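Local coordinates for prolyl oligopeptidase (PDB 1YR2), which probably cleaves short peptides on the carboxyl side of proline, and to some extent of alanine, as a serine endopeptidase of family S9A, at residues Ala400-Gly405 with Thr441-Pro446; Val652-Thr657 with His665-Thr670; Ala170-Arg175 with Leu217-Leu222; Lys100-Leu105 with Phe510-Asp515; Gly337-Lys342 with Val359-Asp364. One frame throughout, in Å; residues are numbered along the deposited sequence.

Contact 1: residues Ala400-Gly405 with Thr441-Pro446; sequences AVSLPG and TAKTTP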
# COMPACT_ATOMS: atom_id res chain seq x y z
N ALA A 400 20.39 -9.43 10.34
CA ALA A 400 19.05 -8.90 10.07
C ALA A 400 18.49 -8.24 11.33
O ALA A 400 18.79 -8.68 12.46
CB ALA A 400 18.12 -10.02 9.63
N VAL A 401 17.66 -7.22 11.13
CA VAL A 401 16.89 -6.64 12.21
C VAL A 401 15.81 -7.62 12.65
O VAL A 401 15.07 -8.13 11.82
CB VAL A 401 16.22 -5.29 11.80
CG1 VAL A 401 15.30 -4.77 12.91
CG2 VAL A 401 17.26 -4.23 11.49
N SER A 402 15.71 -7.87 13.95
CA SER A 402 14.62 -8.65 14.52
C SER A 402 13.32 -7.83 14.47
O SER A 402 13.29 -6.71 14.95
CB SER A 402 14.97 -9.06 15.98
OG SER A 402 15.09 -7.87 16.80
N LEU A 403 12.28 -8.37 13.84
CA LEU A 403 10.96 -7.75 13.76
C LEU A 403 9.94 -8.55 14.59
O LEU A 403 10.20 -9.73 14.84
CB LEU A 403 10.53 -7.71 12.29
CG LEU A 403 11.36 -6.91 11.29
CD1 LEU A 403 10.82 -7.12 9.91
CD2 LEU A 403 11.37 -5.46 11.66
N PRO A 404 8.81 -7.97 14.99
CA PRO A 404 7.84 -8.68 15.84
C PRO A 404 7.25 -9.93 15.18
O PRO A 404 6.85 -10.85 15.88
CB PRO A 404 6.71 -7.64 16.07
CG PRO A 404 7.20 -6.39 15.67
CD PRO A 404 8.36 -6.60 14.73
N GLY A 405 7.22 -9.96 13.85
CA GLY A 405 6.73 -11.10 13.10
C GLY A 405 6.84 -10.77 11.61
O GLY A 405 7.49 -9.78 11.22
N THR A 441 22.49 -3.27 18.22
CA THR A 441 22.14 -4.69 18.30
C THR A 441 21.17 -5.15 17.19
O THR A 441 20.91 -6.34 17.06
CB THR A 441 21.49 -4.98 19.62
OG1 THR A 441 20.29 -4.20 19.72
CG2 THR A 441 22.35 -4.48 20.79
N ALA A 442 20.60 -4.19 16.45
CA ALA A 442 19.66 -4.45 15.37
C ALA A 442 18.41 -5.14 15.93
O ALA A 442 17.84 -6.02 15.30
CB ALA A 442 20.34 -5.29 14.27
N LYS A 443 17.96 -4.69 17.10
CA LYS A 443 16.77 -5.22 17.73
C LYS A 443 15.69 -4.16 17.90
O LYS A 443 15.95 -3.03 18.29
CB LYS A 443 17.12 -5.77 19.11
CG LYS A 443 17.98 -7.05 19.14
CD LYS A 443 18.22 -7.48 20.61
CE LYS A 443 18.59 -8.97 20.76
NZ LYS A 443 19.66 -9.36 19.78
N THR A 444 14.47 -4.55 17.59
CA THR A 444 13.32 -3.70 17.79
C THR A 444 12.63 -4.07 19.07
O THR A 444 12.65 -5.21 19.50
CB THR A 444 12.35 -3.76 16.62
OG1 THR A 444 11.91 -5.11 16.39
CG2 THR A 444 13.05 -3.32 15.32
N THR A 445 12.01 -3.06 19.66
CA THR A 445 11.20 -3.17 20.86
C THR A 445 10.07 -2.18 20.70
O THR A 445 10.12 -1.27 19.86
CB THR A 445 12.00 -2.78 22.14
OG1 THR A 445 12.68 -1.54 21.93
CG2 THR A 445 13.08 -3.70 22.44
N PRO A 446 9.04 -2.32 21.51
CA PRO A 446 7.95 -1.33 21.48
C PRO A 446 8.36 0.08 21.84
O PRO A 446 9.21 0.29 22.70
CB PRO A 446 6.94 -1.90 22.49
CG PRO A 446 7.29 -3.35 22.55
CD PRO A 446 8.78 -3.44 22.43
O HOH W 1 19.20 -8.97 15.66
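Thr444 OG1 donates to the backbone carbonyl O of Ser402 at 2.6 Å, with the hydroxyl tilted 24° from the carbonyl plane. The neighbouring amide is used as well: Ser402 N gives its hydrogen to Ala442 O at 3.1 Å. Ala442 O also receives a CA-H...O contact from Val401 CA at 3.3 Å. A third, weak bond goes from Thr444 N to Ser402 OG at 3.5 Å; the serine hydroxyl lies between its own backbone N and carbonyl carbon (chi1 64°), which turns it over Lys443 CA. Water 1 sits 3.2 Å from Ala400 O and 3.3 Å from Ala442 O and can donate toward either.

The apolar layer lies beside this network. Val401 CG1 meets Thr444 CG2 at 3.6 Å, the two side chains crossing at about a right angle, while Val401 CG2 comes more loosely toward Ala442 CB. Leu435 and Leu423 of the adjoining strands pack against Thr444, and Leu423 touches Val401 too. Ala442 and Lys443 both face Asp438 in a G1 beta bulge that leads into strand 443-446. A valine in place of Thr444 would probably leave Ser402 O without its hydroxyl partner.

The connection between two successive propeller blades thus passes the last strand of the second, and instead of a regular run of sheet bonds, one backbone bond and the Thr444 hydroxyl carry the contact, with the serine hydroxyl adding a weak bond.

Contact 2: residues Val652-Thr657 with His665-Thr670; sequences VTTADT and HSFKYT. Unlike the reference sequence in segment 665-670: Phe667 (reference Leu).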
# COMPACT_ATOMS: atom_id res chain seq x y z
N VAL A 652 -21.73 -10.84 -6.03
CA VAL A 652 -21.08 -9.85 -6.88
C VAL A 652 -21.28 -8.44 -6.28
O VAL A 652 -22.38 -8.10 -5.83
CB VAL A 652 -21.66 -9.93 -8.28
CG1 VAL A 652 -20.99 -8.94 -9.22
CG2 VAL A 652 -21.67 -11.40 -8.79
N THR A 653 -20.25 -7.63 -6.22
CA THR A 653 -20.44 -6.24 -5.69
C THR A 653 -19.91 -5.22 -6.64
O THR A 653 -18.85 -5.41 -7.27
CB THR A 653 -19.77 -6.03 -4.32
OG1 THR A 653 -18.37 -6.24 -4.47
CG2 THR A 653 -20.20 -7.06 -3.28
N THR A 654 -20.64 -4.11 -6.76
CA THR A 654 -20.19 -2.98 -7.58
C THR A 654 -21.11 -1.80 -7.26
O THR A 654 -22.18 -2.02 -6.73
CB THR A 654 -20.27 -3.29 -9.12
OG1 THR A 654 -19.99 -2.12 -9.89
CG2 THR A 654 -21.71 -3.65 -9.55
N ALA A 655 -20.66 -0.58 -7.55
CA ALA A 655 -21.58 0.57 -7.56
C ALA A 655 -22.27 0.58 -8.92
O ALA A 655 -21.87 -0.18 -9.82
CB ALA A 655 -20.83 1.87 -7.34
N ASP A 656 -23.31 1.38 -9.04
CA ASP A 656 -24.14 1.38 -10.25
C ASP A 656 -23.51 2.19 -11.37
O ASP A 656 -23.86 2.01 -12.54
CB ASP A 656 -25.57 1.84 -9.95
CG ASP A 656 -25.66 3.27 -9.50
OD1 ASP A 656 -24.70 3.81 -8.90
OD2 ASP A 656 -26.69 3.94 -9.67
N THR A 657 -22.57 3.06 -11.00
CA THR A 657 -21.61 3.67 -11.93
C THR A 657 -20.19 3.51 -11.42
O THR A 657 -19.93 3.48 -10.20
CB THR A 657 -21.88 5.15 -12.17
OG1 THR A 657 -21.83 5.87 -10.93
CG2 THR A 657 -23.29 5.34 -12.71
N HIS A 665 -19.99 -5.11 -16.70
CA HIS A 665 -19.34 -6.40 -16.54
C HIS A 665 -20.07 -7.23 -15.45
O HIS A 665 -20.45 -8.38 -15.68
CB HIS A 665 -17.87 -6.25 -16.11
CG HIS A 665 -16.95 -5.74 -17.18
ND1 HIS A 665 -16.50 -6.53 -18.22
CD2 HIS A 665 -16.35 -4.53 -17.34
CE1 HIS A 665 -15.69 -5.82 -18.98
NE2 HIS A 665 -15.56 -4.61 -18.46
N SER A 666 -20.22 -6.64 -14.28
CA SER A 666 -20.88 -7.31 -13.15
C SER A 666 -22.37 -7.58 -13.41
O SER A 666 -22.90 -8.59 -13.03
CB SER A 666 -20.71 -6.49 -11.88
OG SER A 666 -19.41 -6.58 -11.36
N PHE A 667 -23.04 -6.64 -14.06
CA PHE A 667 -24.44 -6.78 -14.33
C PHE A 667 -24.64 -7.97 -15.26
O PHE A 667 -25.51 -8.81 -15.00
CB PHE A 667 -25.00 -5.53 -15.00
CG PHE A 667 -25.03 -4.27 -14.13
CD1 PHE A 667 -24.69 -4.26 -12.78
CD2 PHE A 667 -25.40 -3.05 -14.75
CE1 PHE A 667 -24.69 -3.11 -12.07
CE2 PHE A 667 -25.42 -1.87 -14.03
CZ PHE A 667 -25.11 -1.89 -12.69
N LYS A 668 -23.89 -8.07 -16.36
CA LYS A 668 -24.11 -9.16 -17.36
C LYS A 668 -23.73 -10.51 -16.77
O LYS A 668 -24.39 -11.51 -17.02
CB LYS A 668 -23.27 -8.93 -18.63
CG LYS A 668 -23.78 -7.72 -19.45
CD LYS A 668 -23.33 -7.80 -20.90
CE LYS A 668 -21.87 -8.10 -21.03
NZ LYS A 668 -21.41 -7.95 -22.43
N TYR A 669 -22.66 -10.52 -15.96
CA TYR A 669 -22.19 -11.73 -15.29
C TYR A 669 -23.25 -12.26 -14.34
O TYR A 669 -23.53 -13.44 -14.34
CB TYR A 669 -20.88 -11.44 -14.54
CG TYR A 669 -20.40 -12.55 -13.70
CD1 TYR A 669 -19.81 -13.67 -14.27
CD2 TYR A 669 -20.39 -12.44 -12.32
CE1 TYR A 669 -19.32 -14.73 -13.47
CE2 TYR A 669 -19.90 -13.48 -11.52
CZ TYR A 669 -19.34 -14.61 -12.10
OH TYR A 669 -18.86 -15.61 -11.29
N THR A 670 -23.88 -11.37 -13.58
CA THR A 670 -24.98 -11.75 -12.68
C THR A 670 -26.20 -12.30 -13.43
O THR A 670 -26.84 -13.28 -13.03
CB THR A 670 -25.39 -10.50 -11.85
OG1 THR A 670 -24.28 -10.08 -11.04
CG2 THR A 670 -26.52 -10.86 -10.87
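Val652 and Thr654, two residues apart on strand 649-654, direct their methyl groups onto the helix that follows, and van der Waals contact carries the whole meeting. Val652 CG1 rests on Ser666 CB and OG, both at 3.6 Å. Its other branch, CG2, lies at the edge of the Tyr669 ring, near the ring plane, 3.9 Å from CE2, and also reaches Thr670 OG1 at 3.7 Å. Thr654 offers CG2 rather than its hydroxyl: with OG1 anti to the backbone N (chi1 173°), the methyl is left to touch Ser666 CB at 3.8 Å and Phe667 CE1 at 3.9 Å. Phe667, where the reference sequence has leucine, crosses Thr654 at about a right angle, and its CZ approaches Asp656 O.

The hydroxyls of Thr654 and Thr670 find acceptors within their own segments. Thr654 OG1 donates to Ala655 O at 2.7 Å, in the carbonyl plane and on a lone pair. On the helix, Ser666 O takes both Thr670 N and Thr670 OG1, the hydroxyl at 2.8 Å, from opposite faces of its plane. The hydroxyl bond fixes the rotation of Thr670, whose oxygen is turned toward the strand yet already engaged with its own helix.

Strand and helix run nearly antiparallel, at 156° with axes 8.9 Å apart, as successive elements of the beta-alpha-beta unit 649-654, 664-675 and 683-687 in the alpha/beta-hydrolase sheet. Ile685 of the next strand packs on Val652, Phe667 and Thr670, while Thr653, facing away from the helix, touches Glu705 and Val709 of helix 699-717.

Contact 3: residues Ala170-Arg175 with Leu217-Leu222; sequences ASDDGR and LGNDAL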
# COMPACT_ATOMS: atom_id res chain seq x y z
N ALA A 170 12.59 20.07 11.94
CA ALA A 170 13.23 20.74 13.04
C ALA A 170 14.68 21.10 12.67
O ALA A 170 15.37 20.33 11.95
CB ALA A 170 13.21 19.88 14.25
N SER A 171 15.17 22.21 13.21
CA SER A 171 16.55 22.61 13.03
C SER A 171 17.53 21.62 13.67
O SER A 171 17.15 20.77 14.50
CB SER A 171 16.79 24.05 13.59
OG SER A 171 16.58 24.12 14.99
N ASP A 172 18.81 21.75 13.31
CA ASP A 172 19.81 20.77 13.76
C ASP A 172 19.90 20.69 15.27
O ASP A 172 20.10 19.60 15.84
CB ASP A 172 21.20 21.07 13.17
CG ASP A 172 21.31 20.73 11.67
OD1 ASP A 172 20.33 20.21 11.07
OD2 ASP A 172 22.37 20.94 11.01
N ASP A 173 19.72 21.82 15.95
CA ASP A 173 19.78 21.82 17.42
C ASP A 173 18.40 21.82 18.10
O ASP A 173 18.29 21.90 19.32
CB ASP A 173 20.61 23.00 17.92
CG ASP A 173 19.91 24.33 17.68
OD1 ASP A 173 18.77 24.35 17.11
OD2 ASP A 173 20.47 25.43 17.98
N GLY A 174 17.35 21.76 17.28
CA GLY A 174 15.99 21.49 17.70
C GLY A 174 15.28 22.71 18.25
O GLY A 174 14.21 22.58 18.87
N ARG A 175 15.87 23.88 18.09
CA ARG A 175 15.31 25.07 18.71
C ARG A 175 14.29 25.81 17.84
O ARG A 175 13.47 26.58 18.37
CB ARG A 175 16.40 26.03 19.20
CG ARG A 175 17.33 25.46 20.29
CD ARG A 175 18.29 26.51 20.86
NE ARG A 175 17.50 27.57 21.51
CZ ARG A 175 17.03 27.51 22.76
NH1 ARG A 175 17.32 26.49 23.53
NH2 ARG A 175 16.29 28.49 23.25
N LEU A 217 20.33 24.28 7.08
CA LEU A 217 21.75 24.47 7.00
C LEU A 217 22.15 25.01 8.35
O LEU A 217 22.04 26.19 8.61
CB LEU A 217 22.07 25.42 5.87
CG LEU A 217 23.53 25.55 5.49
CD1 LEU A 217 23.94 24.48 4.54
CD2 LEU A 217 23.78 26.95 4.92
N GLY A 218 22.53 24.12 9.23
CA GLY A 218 22.73 24.44 10.64
C GLY A 218 21.45 24.87 11.35
O GLY A 218 20.40 24.27 11.11
N ASN A 219 21.55 25.86 12.25
CA ASN A 219 20.41 26.24 13.10
C ASN A 219 19.66 27.49 12.72
O ASN A 219 18.64 27.77 13.33
CB ASN A 219 20.89 26.32 14.56
CG ASN A 219 21.62 25.04 14.98
OD1 ASN A 219 21.11 23.96 14.76
ND2 ASN A 219 22.78 25.17 15.53
N ASP A 220 20.10 28.20 11.69
CA ASP A 220 19.52 29.50 11.35
C ASP A 220 19.46 29.80 9.89
O ASP A 220 19.45 30.97 9.51
CB ASP A 220 20.35 30.61 12.02
CG ASP A 220 21.80 30.56 11.60
OD1 ASP A 220 22.14 29.82 10.64
OD2 ASP A 220 22.68 31.22 12.17
N ALA A 221 19.42 28.74 9.05
CA ALA A 221 19.20 28.94 7.62
C ALA A 221 18.57 27.68 7.06
O ALA A 221 18.83 26.58 7.56
CB ALA A 221 20.50 29.25 6.89
N LEU A 222 17.80 27.86 6.00
CA LEU A 222 16.97 26.80 5.41
C LEU A 222 17.10 26.83 3.89
O LEU A 222 16.92 27.88 3.28
CB LEU A 222 15.51 27.03 5.78
CG LEU A 222 14.61 25.85 5.40
CD1 LEU A 222 14.61 24.76 6.44
CD2 LEU A 222 13.20 26.28 5.14
O HOH W 2 22.97 21.32 8.68
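Ser171 and Asn219 bring their CA atoms to 5.3 Å where a type I turn, Ser171 to Gly174, meets the loop ahead of strand 221-226. The main side-chain feature is a flat stack: the Asp173 carboxylate and the Asn219 amide have planes only 5° apart, with Asp173 CG 3.3 Å from Asn219 CG. Asn219 OD1 also receives Asp173 N at 2.8 Å, a weak bond bent to 123°. Asp173 OD1 is held from its own side: Ser171 OG meets it end-on, and Arg175 N comes from above the carboxylate plane at 3.1 Å, closing an Asx turn. These two donors fix the face that the carboxylate lays against the amide. Alongside, Asp172 CB lies 3.3 Å from Asn219 OD1, and Asp172 OD2 stands 3.5 Å from Gly218 CA. Gly218 O is buried here without a polar partner in the model.

The contact links hairpins of two consecutive propeller blades at the surface. The turn connects strands 163-170 and 176-183, the other loop connects 215-216 with 221-226, and Trp216 of strand 215-216 packs against Ser171 and Asp172.

Contact 4: residues Lys100-Leu105 with Phe510-Asp515; sequences KRMKAL and FMTWID
Asp515 OD2 is gripped by two nitrogens of Arg101, NE at 2.8 Å and NH2 at 3.0 Å, in a side-on salt bridge that uses a single carboxylate oxygen. The setting is a helix-helix interface in the hydrolase half of the enzyme, where helix 95-105, which precedes the first propeller blade, packs on helix 508-514 of the alpha/beta-hydrolase fold. The two axes pass 9.1 Å apart at 129°.

The oxygen lies in the guanidinium plane, but the carboxylate is turned 69° against that plane. NE meets OD2 on its anti side, 25° out of the carboxylate plane, while NH2 arrives nearly along the C-O axis. A bend at chi2 swings the arginine chain round so that NE and NH2 both face the aspartate. Both ends have further partners: Arg481 forms a salt bridge with Asp515 OD1, and Thr453 accepts from Arg101 NH2. Such an arrangement, with two arginines about one carboxylate, probably favours its charged form.

Behind the salt bridge the helices touch through Thr512. Its OG1 donates or accepts nothing across the interface but is bonded to Ala508 O within its own helix, and rests at 3.4 Å against Met102 CB. Thr512 CG2 turns to Arg101 CB at 4.1 Å. Gln702 and Thr706 of helix 699-717 touch Met102. Leu105 CD1 ties the polar and apolar parts together: it lies 4.0 Å from Met511 CG and 3.5 Å from Thr512 OG1, and covers one face of the Arg101 guanidinium, offset toward its rim.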
# COMPACT_ATOMS: atom_id res chain seq x y z
N LYS A 100 -20.40 -4.79 13.95
CA LYS A 100 -19.98 -4.24 15.23
C LYS A 100 -18.45 -4.37 15.39
O LYS A 100 -17.81 -3.43 15.87
CB LYS A 100 -20.67 -4.97 16.37
CG LYS A 100 -20.35 -4.49 17.77
CD LYS A 100 -21.11 -5.33 18.81
CE LYS A 100 -20.39 -5.35 20.16
NZ LYS A 100 -20.70 -4.15 20.97
N ARG A 101 -17.89 -5.52 15.04
CA ARG A 101 -16.45 -5.69 15.13
C ARG A 101 -15.74 -4.69 14.22
O ARG A 101 -14.78 -4.03 14.66
CB ARG A 101 -16.01 -7.11 14.78
CG ARG A 101 -14.56 -7.40 15.13
CD ARG A 101 -14.35 -7.47 16.61
NE ARG A 101 -12.97 -7.32 17.02
CZ ARG A 101 -12.39 -6.16 17.36
NH1 ARG A 101 -13.00 -4.97 17.18
NH2 ARG A 101 -11.14 -6.17 17.76
N MET A 102 -16.18 -4.57 12.98
CA MET A 102 -15.50 -3.72 12.01
C MET A 102 -15.55 -2.25 12.42
O MET A 102 -14.54 -1.59 12.39
CB MET A 102 -16.03 -3.84 10.61
CG MET A 102 -15.13 -3.06 9.64
SD MET A 102 -15.37 -3.57 8.03
CE MET A 102 -14.14 -2.36 7.12
N LYS A 103 -16.72 -1.78 12.83
CA LYS A 103 -16.85 -0.41 13.30
C LYS A 103 -15.80 -0.16 14.41
O LYS A 103 -15.19 0.89 14.45
CB LYS A 103 -18.26 -0.17 13.85
CG LYS A 103 -19.36 0.09 12.79
CD LYS A 103 -20.69 0.60 13.45
CE LYS A 103 -21.85 0.62 12.45
NZ LYS A 103 -23.21 0.51 13.12
N ALA A 104 -15.61 -1.10 15.31
CA ALA A 104 -14.76 -0.87 16.47
C ALA A 104 -13.26 -0.85 16.08
O ALA A 104 -12.46 -0.29 16.83
CB ALA A 104 -15.01 -1.89 17.52
N LEU A 105 -12.93 -1.40 14.91
CA LEU A 105 -11.55 -1.51 14.40
C LEU A 105 -11.04 -0.31 13.60
O LEU A 105 -9.82 -0.21 13.35
CB LEU A 105 -11.43 -2.74 13.50
CG LEU A 105 -11.48 -4.11 14.17
CD1 LEU A 105 -11.54 -5.20 13.15
CD2 LEU A 105 -10.28 -4.31 15.00
N PHE A 510 -10.15 -7.38 6.70
CA PHE A 510 -9.58 -8.74 6.90
C PHE A 510 -9.47 -9.05 8.39
O PHE A 510 -9.74 -10.18 8.81
CB PHE A 510 -8.27 -8.96 6.20
CG PHE A 510 -8.39 -8.91 4.68
CD1 PHE A 510 -9.58 -9.30 4.03
CD2 PHE A 510 -7.35 -8.45 3.92
CE1 PHE A 510 -9.71 -9.18 2.62
CE2 PHE A 510 -7.46 -8.38 2.52
CZ PHE A 510 -8.63 -8.72 1.88
N MET A 511 -9.15 -8.05 9.18
CA MET A 511 -9.02 -8.24 10.63
C MET A 511 -10.34 -8.62 11.29
O MET A 511 -10.37 -9.35 12.29
CB MET A 511 -8.47 -6.98 11.27
CG MET A 511 -8.05 -7.13 12.73
SD MET A 511 -6.60 -8.25 12.87
CE MET A 511 -7.09 -8.95 14.29
N THR A 512 -11.43 -8.09 10.75
CA THR A 512 -12.77 -8.41 11.23
C THR A 512 -13.00 -9.93 11.11
O THR A 512 -13.54 -10.57 12.02
CB THR A 512 -13.84 -7.62 10.41
OG1 THR A 512 -13.66 -6.21 10.59
CG2 THR A 512 -15.30 -7.94 10.87
N TRP A 513 -12.65 -10.49 9.95
CA TRP A 513 -12.80 -11.92 9.73
C TRP A 513 -11.91 -12.71 10.68
O TRP A 513 -12.40 -13.62 11.34
CB TRP A 513 -12.43 -12.30 8.29
CG TRP A 513 -12.56 -13.70 7.90
CD1 TRP A 513 -11.59 -14.64 7.88
CD2 TRP A 513 -13.76 -14.35 7.43
NE1 TRP A 513 -12.10 -15.83 7.43
CE2 TRP A 513 -13.42 -15.68 7.14
CE3 TRP A 513 -15.06 -13.92 7.19
CZ2 TRP A 513 -14.33 -16.59 6.61
CZ3 TRP A 513 -15.98 -14.83 6.65
CH2 TRP A 513 -15.61 -16.15 6.39
N ILE A 514 -10.64 -12.36 10.77
CA ILE A 514 -9.69 -13.09 11.63
C ILE A 514 -10.08 -13.01 13.11
O ILE A 514 -10.03 -14.02 13.83
CB ILE A 514 -8.29 -12.53 11.42
CG1 ILE A 514 -7.85 -12.69 9.94
CG2 ILE A 514 -7.31 -13.18 12.43
CD1 ILE A 514 -6.79 -11.69 9.51
N ASP A 515 -10.50 -11.82 13.55
CA ASP A 515 -10.92 -11.64 14.93
C ASP A 515 -12.38 -11.99 15.18
O ASP A 515 -12.94 -11.68 16.25
CB ASP A 515 -10.58 -10.26 15.42
CG ASP A 515 -10.58 -10.18 16.95
OD1 ASP A 515 -10.19 -11.15 17.63
OD2 ASP A 515 -10.97 -9.18 17.53

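Contact 5: residues Gly337-Lys342 with Val359-Asp364; sequences GAPLKK and VPESKD
Glu361 reaches across to the type I turn Ala338-Lys341, and its two carboxylate oxygens divide the contact into a tight and a wet half. OE2 accepts from Leu340 N at 3.0 Å with a nearly straight angle of 167°, on the anti side of the carboxylate and 23° out of its plane. Packed about it are Pro339 CD, 3.2 Å from OE2, and Ala338 CB, 3.7 Å from CD of Glu361. The chain is extended, with CG anti to the backbone N (chi1 -168°), which carries the acid over the turn. Leu340 crosses it at about a right angle and sets CD1 3.3 Å from Lys363 O.

OE1 instead faces water: waters 3 and 4 each donate to it at 2.7 Å and also to Gly337 O. Water 5 joins Lys341 O to Ser362 N. An alanine at Glu361 would probably leave Leu340 N without its acceptor and the turn without its carboxylate anchor.

The contact sets a turn within one propeller blade against the connection to the next. Lys342, starting strand 342-347, bonds by its backbone to Ser334; Leu340 pairs likewise with Leu366 of strand 365-372, the first strand of the next blade.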
# COMPACT_ATOMS: atom_id res chain seq x y z
N GLY A 337 23.14 0.16 -13.28
CA GLY A 337 23.49 -1.23 -13.59
C GLY A 337 22.84 -2.23 -12.65
O GLY A 337 23.27 -3.38 -12.57
N ALA A 338 21.79 -1.82 -11.95
CA ALA A 338 21.20 -2.62 -10.85
C ALA A 338 19.71 -2.39 -10.76
O ALA A 338 19.23 -1.56 -9.99
CB ALA A 338 21.84 -2.27 -9.52
N PRO A 339 18.94 -3.14 -11.53
CA PRO A 339 17.49 -2.99 -11.44
C PRO A 339 16.89 -3.15 -10.03
O PRO A 339 15.89 -2.48 -9.73
CB PRO A 339 16.97 -4.08 -12.39
CG PRO A 339 18.11 -4.31 -13.36
CD PRO A 339 19.36 -4.12 -12.55
N LEU A 340 17.47 -4.01 -9.21
CA LEU A 340 17.02 -4.24 -7.82
C LEU A 340 17.74 -3.37 -6.78
O LEU A 340 17.51 -3.52 -5.57
CB LEU A 340 17.17 -5.71 -7.46
CG LEU A 340 16.27 -6.65 -8.28
CD1 LEU A 340 16.31 -8.04 -7.68
CD2 LEU A 340 14.87 -6.17 -8.27
N LYS A 341 18.63 -2.53 -7.27
CA LYS A 341 19.33 -1.45 -6.54
C LYS A 341 20.48 -1.98 -5.68
O LYS A 341 20.54 -3.16 -5.41
CB LYS A 341 18.42 -0.54 -5.71
CG LYS A 341 17.07 -0.05 -6.30
CD LYS A 341 17.12 0.70 -7.61
CE LYS A 341 15.72 0.62 -8.33
NZ LYS A 341 14.55 1.13 -7.52
N LYS A 342 21.37 -1.07 -5.33
CA LYS A 342 22.58 -1.32 -4.57
C LYS A 342 22.92 -0.08 -3.73
O LYS A 342 22.34 0.98 -3.90
CB LYS A 342 23.73 -1.69 -5.53
CG LYS A 342 24.16 -0.60 -6.43
CD LYS A 342 25.12 -1.06 -7.54
CE LYS A 342 25.62 0.12 -8.37
NZ LYS A 342 26.42 -0.30 -9.52
N VAL A 359 27.32 -2.31 -0.67
CA VAL A 359 26.36 -3.42 -0.62
C VAL A 359 25.91 -3.63 -2.05
O VAL A 359 25.18 -2.77 -2.60
CB VAL A 359 25.13 -3.14 0.26
CG1 VAL A 359 24.22 -4.37 0.34
CG2 VAL A 359 25.54 -2.75 1.67
N PRO A 360 26.31 -4.74 -2.66
CA PRO A 360 26.00 -4.97 -4.06
C PRO A 360 24.55 -5.37 -4.22
O PRO A 360 23.88 -5.70 -3.23
CB PRO A 360 26.93 -6.11 -4.44
CG PRO A 360 27.15 -6.87 -3.15
CD PRO A 360 27.04 -5.88 -2.06
N GLU A 361 24.08 -5.27 -5.45
CA GLU A 361 22.76 -5.72 -5.81
C GLU A 361 22.55 -7.13 -5.31
O GLU A 361 23.41 -7.99 -5.47
CB GLU A 361 22.55 -5.63 -7.35
CG GLU A 361 21.12 -5.80 -7.79
CD GLU A 361 21.00 -5.86 -9.30
OE1 GLU A 361 22.02 -6.08 -10.00
OE2 GLU A 361 19.87 -5.68 -9.78
N SER A 362 21.42 -7.37 -4.65
CA SER A 362 21.08 -8.75 -4.29
C SER A 362 19.97 -9.35 -5.18
O SER A 362 19.56 -8.73 -6.16
CB SER A 362 20.79 -8.88 -2.80
OG SER A 362 19.44 -8.79 -2.48
N LYS A 363 19.51 -10.52 -4.80
CA LYS A 363 18.36 -11.17 -5.42
C LYS A 363 17.04 -10.50 -5.07
O LYS A 363 16.02 -10.73 -5.74
CB LYS A 363 18.29 -12.61 -4.96
CG LYS A 363 19.52 -13.43 -5.40
CD LYS A 363 19.35 -13.90 -6.84
CE LYS A 363 20.69 -14.33 -7.50
NZ LYS A 363 20.49 -15.54 -8.32
N ASP A 364 17.05 -9.71 -4.01
CA ASP A 364 15.82 -9.06 -3.48
C ASP A 364 15.82 -7.59 -3.83
O ASP A 364 16.88 -6.93 -3.84
CB ASP A 364 15.77 -9.16 -1.96
CG ASP A 364 15.69 -10.60 -1.47
OD1 ASP A 364 15.12 -11.47 -2.17
OD2 ASP A 364 16.17 -10.92 -0.37
O HOH W 3 24.43 -4.83 -10.23
O HOH W 4 22.28 -6.13 -12.70
O HOH W 5 19.27 -5.32 -4.23
O HOH W 6 21.44 -4.47 -2.30

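Contacts 1, 3 and 5 all lie in the beta-propeller and illustrate one principle, that loops and the connections between blades hold neighbouring strands together: contacts 1 and 5 are 24 Å apart between centres, and contact 3 is 31 Å from contact 1 and 35 Å from contact 5. Contacts 2 and 4 belong to the hydrolase half, with centres 26 Å apart. Contact 4 joins segments about 400 residues apart, and the three propeller contacts are nested inside the loop it closes. Contact 2 lies nearest to the chemistry in fold terms: the loop after strand 649-654 is where this family probably carries its catalytic acid. It stands 45 Å from contact 1 and 56 Å from contact 3, centre to centre.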